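Local coordinates for protein methyl-coenzyme M reductase subunit gamma (PDB 1E6Y) that forms part of methyl-coenzyme M reductase, the nickel F430 enzyme that releases methane from methyl-coenzyme M with coenzyme B as reductant, at residues S47-T52 against D129-A134; Y99-F104 against T140-H145. One frame throughout, in Å; residues are numbered along the deposited sequence.

In the fold
Following the chain from its N terminus, residues 47-52 come first, in the loop between helices 33-40 and 56-59. Contact 1 ties that loop to helix 127-139, closing a span of 76 residues that takes in strand 82-89, helix 98-108 and the hairpin of strands 113-116 and 121-126. Contact 2 starts inside this span, on helix 98-108, and ends beyond it, in the loop between helix 127-139 and strand 148-150, so the two loops cross instead of nesting. Contact 1 lies at the surface and contact 2 near the middle of the chain, their centres about 20 Å apart. They meet where Cys-133 SG packs against Phe-104 CE2 at 4.2 Å.

Contact 1 of 2, residues S47-T52 against D129-A134; sequences SDYPST and DMEQCA
Tyr-49 and Glu-131 carry this contact between them, a phenol reaching from the 47-52 loop to a carboxylate on helix 127-139. The backbones stay well apart: the nearest CA atoms, those of Tyr-49 and Asp-129, are 10.9 Å from each other, and the two side chains bridge the gap.

The polar part is one short hydrogen bond, donated by Tyr-49 OH to Glu-131 OE1 at 2.7 Å. The hydroxyl meets the oxygen from above the carboxylate, 41° out of its plane, and the ring and carboxylate planes are turned 76° against each other. OE1 in turn sits at the ring edge, near the ring plane. Glu-131 reaches this place with CG anti to its carbonyl carbon (chi1 -73°) and the chain extended beyond CG, which carries the carboxylate out from the helix to the loop.

Contact beyond the hydrogen bond is slight: the ring edge comes near the carboxylate carbon, Tyr-49 CE2 to Glu-131 CD 3.9 Å, and the buried surface totals just 80 Å².

Arg-43, outside both segments, supplies the opposite charge: it makes a salt bridge with Glu-131 OE2 and a cation-pi contact with the ring of Tyr-49, and its NE is hydrogen-bonded to Ser-47 O. Met-130 and Ala-134 pack on strand 82-89 and helix 33-40, so Glu-131 links the surface loop, away from the annotated sites, to a helix seated on the sheet.

With Thr-37 OG1 also bonded to OE2, both carboxylate oxygens are engaged. This would probably favour the ionised form, and it fixes the group's rotation; between 47-52 and 129-134 the tie is one polar bond, with further packing of Tyr-49 and Pro-50 on the start of the helix.

Contact 2 of 2, residues Y99-F104 against T140-H145; sequences YFRSYF and TEITDH
Arg-101 grips Thr-143 end-on, and beside that grip Phe-104 and Arg-101 pack on Ile-142. The second segment is a type I beta turn, Thr-140 to Thr-143, formed as the chain leaves helix 127-139; it is closed by Thr-143 N to Thr-140 O at 3.2 Å and lies against one side of helix 98-108.

In the first shell, NH1 and NH2 of Arg-101 both donate to Thr-143 OG1, NH2 at 3.0 Å with an N-H...O angle of 147° and NH1 at 3.1 Å. The hydroxyl oxygen lies only 3° out of the guanidinium plane, at the edge of the group, while Ile-142 O sits over one face, 3.6 Å from NH2. Nearer the backbone of Arg-101, Ile-142 CD1 comes within 4.1 Å of Arg-101 CG and approaches the Phe-104 ring obliquely. With CG1 of Ile-142 anti to its backbone N (chi1 -168°) and the chain extended on to CD1, the branch reaches the helix.

The second shell fixes these groups. Arg-101 NH2 makes a salt bridge to Asp-89, on the neighbouring strand 82-89, and NH1 also bonds to Gln-137 OE1. Thr-143 OG1 has a further hydrogen bond to Gln-137 O, so the last turn of helix 127-139 holds both partners. Asp-89 probably balances much of the charge of the buried guanidinium, whose rotation is set by several bonds.

The contact joins helix 98-108 to the turn after helix 127-139 near the centre of the chain; the side chain of Arg-101 is about 9 Å from that of Arg-120, a coenzyme M-binding residue. Farther along helix 98-108, Phe-104 packs on Val-136 and Leu-25, and its CG lies 4.0 Å from Ile-142 CD1.

Contact 1 of 2, residues S47-T52 against D129-A134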
# COMPACT_ATOMS: atom_id res chain seq x y z
N SER C 47 36.45 -35.82 14.35
CA SER C 47 35.95 -36.13 13.01
C SER C 47 36.38 -35.07 11.99
O SER C 47 36.80 -33.98 12.35
CB SER C 47 34.42 -36.24 13.02
OG SER C 47 33.81 -34.99 13.32
N ASP C 48 36.30 -35.44 10.71
CA ASP C 48 36.60 -34.52 9.62
C ASP C 48 35.60 -33.37 9.60
O ASP C 48 34.43 -33.56 9.92
CB ASP C 48 36.55 -35.25 8.27
CG ASP C 48 37.66 -36.27 8.10
OD1 ASP C 48 38.63 -36.25 8.89
OD2 ASP C 48 37.57 -37.08 7.16
N TYR C 49 36.06 -32.18 9.22
CA TYR C 49 35.17 -31.04 9.02
C TYR C 49 34.24 -31.31 7.84
O TYR C 49 34.70 -31.59 6.74
CB TYR C 49 35.97 -29.77 8.76
CG TYR C 49 36.84 -29.34 9.91
CD1 TYR C 49 38.19 -29.70 9.96
CD2 TYR C 49 36.33 -28.57 10.95
CE1 TYR C 49 39.00 -29.30 11.02
CE2 TYR C 49 37.13 -28.16 12.01
CZ TYR C 49 38.47 -28.53 12.03
OH TYR C 49 39.28 -28.09 13.05
N PRO C 50 32.92 -31.26 8.08
CA PRO C 50 31.94 -31.31 6.98
C PRO C 50 32.11 -30.10 6.06
O PRO C 50 32.72 -29.10 6.43
CB PRO C 50 30.59 -31.29 7.70
CG PRO C 50 30.90 -31.78 9.08
CD PRO C 50 32.25 -31.21 9.39
N SER C 51 31.61 -30.23 4.84
CA SER C 51 31.74 -29.15 3.87
C SER C 51 30.38 -28.65 3.41
O SER C 51 29.38 -29.37 3.48
CB SER C 51 32.55 -29.64 2.67
OG SER C 51 31.89 -30.68 1.99
N THR C 52 30.33 -27.39 2.99
CA THR C 52 29.14 -26.83 2.37
C THR C 52 29.30 -26.71 0.85
O THR C 52 28.32 -26.66 0.12
CB THR C 52 28.77 -25.45 2.99
OG1 THR C 52 27.50 -25.03 2.48
CG2 THR C 52 29.82 -24.41 2.66
N ASP C 129 38.41 -22.42 10.87
CA ASP C 129 38.87 -21.07 11.21
C ASP C 129 38.23 -20.61 12.52
O ASP C 129 38.88 -19.99 13.35
CB ASP C 129 38.49 -20.06 10.12
CG ASP C 129 38.98 -20.46 8.74
OD1 ASP C 129 38.35 -20.01 7.77
OD2 ASP C 129 40.01 -21.17 8.61
N MET C 130 36.93 -20.87 12.65
CA MET C 130 36.19 -20.53 13.86
C MET C 130 36.79 -21.20 15.09
O MET C 130 36.94 -20.56 16.13
CB MET C 130 34.72 -20.94 13.68
CG MET C 130 33.83 -20.67 14.89
SD MET C 130 33.93 -21.98 16.12
CE MET C 130 33.23 -23.36 15.21
N GLU C 131 37.22 -22.45 14.95
CA GLU C 131 37.80 -23.20 16.06
C GLU C 131 39.11 -22.60 16.56
O GLU C 131 39.40 -22.65 17.76
CB GLU C 131 38.01 -24.67 15.68
CG GLU C 131 36.73 -25.48 15.59
CD GLU C 131 36.95 -26.97 15.76
OE1 GLU C 131 38.03 -27.47 15.40
OE2 GLU C 131 36.02 -27.66 16.25
N GLN C 132 39.88 -22.01 15.65
CA GLN C 132 41.11 -21.31 16.03
C GLN C 132 40.79 -20.12 16.92
O GLN C 132 41.46 -19.89 17.93
CB GLN C 132 41.85 -20.82 14.78
CG GLN C 132 42.68 -21.88 14.08
CD GLN C 132 43.71 -21.26 13.15
OE1 GLN C 132 43.65 -20.07 12.83
NE2 GLN C 132 44.69 -22.06 12.74
N CYS C 133 39.80 -19.33 16.50
CA CYS C 133 39.36 -18.17 17.26
C CYS C 133 38.74 -18.59 18.59
O CYS C 133 39.04 -18.01 19.64
CB CYS C 133 38.34 -17.37 16.44
SG CYS C 133 37.71 -15.92 17.29
N ALA C 134 37.92 -19.64 18.53
CA ALA C 134 37.27 -20.20 19.71
C ALA C 134 38.28 -20.63 20.77
O ALA C 134 38.09 -20.35 21.95
CB ALA C 134 36.41 -21.39 19.30

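Contact 2 of 2, residues Y99-F104 against T140-H145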
# COMPACT_ATOMS: atom_id res chain seq x y z
N TYR C 99 31.13 -5.96 22.45
CA TYR C 99 31.78 -5.23 21.36
C TYR C 99 33.27 -5.51 21.31
O TYR C 99 33.85 -5.63 20.23
CB TYR C 99 31.56 -3.72 21.51
CG TYR C 99 30.24 -3.25 20.95
CD1 TYR C 99 29.26 -2.74 21.79
CD2 TYR C 99 29.93 -3.42 19.59
CE1 TYR C 99 27.99 -2.42 21.31
CE2 TYR C 99 28.66 -3.10 19.10
CZ TYR C 99 27.70 -2.61 19.97
OH TYR C 99 26.42 -2.36 19.53
N PHE C 100 33.87 -5.73 22.47
CA PHE C 100 35.31 -5.92 22.53
C PHE C 100 35.75 -7.35 22.23
O PHE C 100 36.86 -7.55 21.73
CB PHE C 100 35.88 -5.42 23.85
CG PHE C 100 35.90 -3.92 23.94
CD1 PHE C 100 34.77 -3.23 24.38
CD2 PHE C 100 36.96 -3.21 23.40
CE1 PHE C 100 34.70 -1.84 24.27
CE2 PHE C 100 36.90 -1.82 23.29
CZ PHE C 100 35.77 -1.13 23.72
N ARG C 101 34.85 -8.31 22.39
CA ARG C 101 35.06 -9.60 21.76
C ARG C 101 35.02 -9.48 20.23
O ARG C 101 35.80 -10.11 19.54
CB ARG C 101 34.01 -10.62 22.19
CG ARG C 101 34.16 -11.12 23.63
CD ARG C 101 33.34 -12.40 23.74
NE ARG C 101 33.28 -12.98 25.07
CZ ARG C 101 34.12 -13.90 25.53
NH1 ARG C 101 35.10 -14.37 24.79
NH2 ARG C 101 33.89 -14.34 26.78
N SER C 102 34.09 -8.69 19.71
CA SER C 102 33.96 -8.52 18.27
C SER C 102 35.16 -7.80 17.66
O SER C 102 35.63 -8.17 16.58
CB SER C 102 32.67 -7.78 17.94
OG SER C 102 31.55 -8.63 18.14
N TYR C 103 35.69 -6.81 18.38
CA TYR C 103 36.90 -6.11 17.95
C TYR C 103 38.09 -7.06 17.96
O TYR C 103 38.89 -7.07 17.03
CB TYR C 103 37.21 -4.93 18.88
CG TYR C 103 36.14 -3.87 18.95
CD1 TYR C 103 35.23 -3.70 17.90
CD2 TYR C 103 35.98 -3.09 20.09
CE1 TYR C 103 34.18 -2.77 18.00
CE2 TYR C 103 34.94 -2.18 20.20
CZ TYR C 103 34.04 -2.02 19.16
OH TYR C 103 32.99 -1.15 19.30
N PHE C 104 38.20 -7.85 19.02
CA PHE C 104 39.20 -8.90 19.11
C PHE C 104 39.19 -9.80 17.86
O PHE C 104 40.24 -10.04 17.26
CB PHE C 104 38.96 -9.74 20.38
CG PHE C 104 39.66 -11.07 20.38
CD1 PHE C 104 41.04 -11.14 20.54
CD2 PHE C 104 38.93 -12.24 20.21
CE1 PHE C 104 41.69 -12.38 20.52
CE2 PHE C 104 39.58 -13.48 20.19
CZ PHE C 104 40.96 -13.54 20.34
N THR C 140 42.22 -17.93 27.04
CA THR C 140 42.83 -16.70 27.51
C THR C 140 41.93 -15.90 28.44
O THR C 140 40.76 -16.23 28.65
CB THR C 140 43.26 -15.80 26.33
OG1 THR C 140 42.11 -15.33 25.63
CG2 THR C 140 44.17 -16.56 25.38
N GLU C 141 42.48 -14.79 28.94
CA GLU C 141 41.83 -13.99 29.97
C GLU C 141 40.54 -13.32 29.49
O GLU C 141 39.76 -12.83 30.31
CB GLU C 141 42.79 -12.92 30.48
CG GLU C 141 43.23 -11.92 29.42
CD GLU C 141 44.13 -10.84 29.97
OE1 GLU C 141 45.27 -10.71 29.48
OE2 GLU C 141 43.70 -10.11 30.89
N ILE C 142 40.32 -13.29 28.18
CA ILE C 142 39.11 -12.69 27.62
C ILE C 142 37.85 -13.39 28.14
O ILE C 142 36.78 -12.79 28.22
CB ILE C 142 39.13 -12.70 26.06
CG1 ILE C 142 38.02 -11.80 25.51
CG2 ILE C 142 38.97 -14.13 25.54
CD1 ILE C 142 38.23 -11.37 24.07
N THR C 143 38.01 -14.63 28.61
CA THR C 143 36.90 -15.36 29.19
C THR C 143 37.20 -15.83 30.61
O THR C 143 38.23 -16.47 30.86
CB THR C 143 36.53 -16.59 28.34
OG1 THR C 143 36.23 -16.18 27.00
CG2 THR C 143 35.31 -17.29 28.91
N ASP C 144 36.34 -15.44 31.55
CA ASP C 144 36.20 -16.17 32.80
C ASP C 144 34.98 -17.06 32.68
O ASP C 144 33.89 -16.59 32.36
CB ASP C 144 36.02 -15.22 33.97
CG ASP C 144 35.81 -15.96 35.28
OD1 ASP C 144 36.79 -16.53 35.79
OD2 ASP C 144 34.65 -16.05 35.74
N HIS C 145 35.14 -18.34 33.00
CA HIS C 145 34.10 -19.32 32.73
C HIS C 145 33.03 -19.44 33.82
O HIS C 145 32.08 -20.19 33.67
CB HIS C 145 34.72 -20.68 32.43
CG HIS C 145 35.41 -20.74 31.11
ND1 HIS C 145 34.72 -20.76 29.91
CD2 HIS C 145 36.72 -20.71 30.78
CE1 HIS C 145 35.58 -20.74 28.91
NE2 HIS C 145 36.80 -20.70 29.41